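Local coordinates for protein minor fimbrium tip subunit Mfa3 (Porphyromonas gingivalis ATCC 33277, PDB 5NF4) that forms part of the tip of the minor fimbriae, cell-surface filaments that mediate biofilm formation and adhesion to host cells and other oral bacteria, at residues Tyr42-Ala47 against Val101-Leu106. Sequence-based numbering, arbitrary orientation.
Sequences YLLVNA and VFTVKL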
# COMPACT_ATOMS: atom_id res chain seq x y z
N TYR A 42 -20.86 -21.54 -10.79
CA TYR A 42 -20.03 -20.76 -11.71
C TYR A 42 -20.11 -19.32 -11.25
O TYR A 42 -21.19 -18.73 -11.20
CB TYR A 42 -20.49 -20.89 -13.14
CG TYR A 42 -20.39 -22.31 -13.65
CD1 TYR A 42 -21.37 -23.24 -13.34
CD2 TYR A 42 -19.31 -22.71 -14.41
CE1 TYR A 42 -21.26 -24.54 -13.79
CE2 TYR A 42 -19.19 -24.00 -14.85
CZ TYR A 42 -20.17 -24.91 -14.55
OH TYR A 42 -20.04 -26.19 -15.01
N LEU A 43 -18.95 -18.77 -10.94
CA LEU A 43 -18.79 -17.42 -10.40
C LEU A 43 -18.09 -16.54 -11.41
O LEU A 43 -17.07 -16.94 -11.95
CB LEU A 43 -17.94 -17.41 -9.13
CG LEU A 43 -18.50 -17.78 -7.78
CD1 LEU A 43 -17.45 -17.43 -6.73
CD2 LEU A 43 -19.78 -17.03 -7.56
N LEU A 44 -18.63 -15.35 -11.61
CA LEU A 44 -17.97 -14.30 -12.38
C LEU A 44 -17.23 -13.37 -11.44
O LEU A 44 -17.84 -12.69 -10.62
CB LEU A 44 -18.99 -13.52 -13.20
CG LEU A 44 -18.37 -12.51 -14.17
CD1 LEU A 44 -17.56 -13.21 -15.23
CD2 LEU A 44 -19.44 -11.66 -14.80
N VAL A 45 -15.91 -13.36 -11.56
CA VAL A 45 -15.04 -12.59 -10.67
C VAL A 45 -14.64 -11.35 -11.46
O VAL A 45 -14.18 -11.46 -12.60
CB VAL A 45 -13.81 -13.41 -10.22
CG1 VAL A 45 -12.79 -12.54 -9.45
CG2 VAL A 45 -14.24 -14.56 -9.34
N ASN A 46 -14.91 -10.18 -10.89
CA ASN A 46 -14.42 -8.91 -11.45
C ASN A 46 -13.53 -8.23 -10.43
O ASN A 46 -13.99 -7.91 -9.33
CB ASN A 46 -15.55 -7.98 -11.84
CG ASN A 46 -15.11 -6.94 -12.86
OD1 ASN A 46 -14.02 -6.37 -12.75
ND2 ASN A 46 -15.92 -6.72 -13.87
N ALA A 47 -12.27 -8.02 -10.81
CA ALA A 47 -11.22 -7.53 -9.91
C ALA A 47 -10.53 -6.33 -10.51
O ALA A 47 -10.40 -6.21 -11.73
CB ALA A 47 -10.22 -8.63 -9.62
N VAL A 101 -11.63 -9.82 -15.58
CA VAL A 101 -12.92 -10.46 -15.39
C VAL A 101 -12.79 -11.88 -15.93
O VAL A 101 -12.32 -12.10 -17.05
CB VAL A 101 -14.03 -9.65 -16.09
CG1 VAL A 101 -13.69 -9.43 -17.53
CG2 VAL A 101 -15.38 -10.38 -15.98
N PHE A 102 -13.19 -12.86 -15.11
CA PHE A 102 -13.09 -14.26 -15.51
C PHE A 102 -14.11 -15.12 -14.76
O PHE A 102 -14.59 -14.74 -13.69
CB PHE A 102 -11.67 -14.79 -15.26
CG PHE A 102 -11.21 -14.69 -13.83
CD1 PHE A 102 -11.47 -15.71 -12.90
CD2 PHE A 102 -10.48 -13.60 -13.40
CE1 PHE A 102 -11.02 -15.62 -11.58
CE2 PHE A 102 -10.04 -13.50 -12.09
CZ PHE A 102 -10.30 -14.51 -11.17
N THR A 103 -14.39 -16.29 -15.31
CA THR A 103 -15.32 -17.23 -14.69
C THR A 103 -14.59 -18.40 -14.03
O THR A 103 -13.66 -18.92 -14.60
CB THR A 103 -16.27 -17.73 -15.74
OG1 THR A 103 -16.94 -16.60 -16.32
CG2 THR A 103 -17.29 -18.68 -15.13
N VAL A 104 -15.01 -18.79 -12.82
CA VAL A 104 -14.43 -19.93 -12.12
C VAL A 104 -15.56 -20.90 -11.72
O VAL A 104 -16.67 -20.47 -11.40
CB VAL A 104 -13.65 -19.51 -10.86
CG1 VAL A 104 -14.57 -18.92 -9.81
CG2 VAL A 104 -12.92 -20.69 -10.27
N LYS A 105 -15.27 -22.19 -11.76
CA LYS A 105 -16.21 -23.24 -11.32
C LYS A 105 -15.74 -23.80 -9.98
O LYS A 105 -14.56 -24.05 -9.80
CB LYS A 105 -16.29 -24.34 -12.36
CG LYS A 105 -17.17 -25.51 -11.99
CD LYS A 105 -17.12 -26.55 -13.12
CE LYS A 105 -17.34 -27.96 -12.60
NZ LYS A 105 -17.36 -28.95 -13.72
N LEU A 106 -16.64 -23.96 -9.01
CA LEU A 106 -16.26 -24.55 -7.73
C LEU A 106 -17.46 -25.11 -7.01
O LEU A 106 -18.57 -24.88 -7.42
CB LEU A 106 -15.54 -23.53 -6.81
CG LEU A 106 -16.38 -22.44 -6.14
CD1 LEU A 106 -15.65 -21.78 -4.98
CD2 LEU A 106 -16.84 -21.40 -7.18
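V104 O accepts the N-H of L43, with L43 N at 2.9 Å and the bond nearly straight at 174°, and also meets the CA-H of Y42. V104 N returns a bond to L43 O. V45 and F102 form the next hydrogen-bonded pair, with V45 N to F102 O at 2.9 Å. These pairs alternate with Y42–K105, L44–T103 and N46–V101 in a regular antiparallel ladder.

On the face with L43 and V104, V45 CB makes a CH-pi contact over the F102 ring, 4.0 Å from its centroid and offset toward the rim. V45 CG1 meets F102 CZ at 3.6 Å. F102 CG stands between its own N and carbonyl carbon (chi1 59°), which swings the ring over V45. L43 CB packs on V104 CG1.

On the other face, K105 runs extended beside Y42. K105 CG makes a CH-pi contact over the phenol ring. L44 CD1 touches V101 CG2 and T103 OG1.

Strand 41-49 lies almost wholly in the propeptide. Its removal would vacate the place between strands 99-106 and 180-205, consistent with strand-exchange assembly of fimbrillins. L43 packs on F182, V45 and F102 on M74 of strand 71-78, and V104 on A86 of strand 84-91, where H88 stacks with F102.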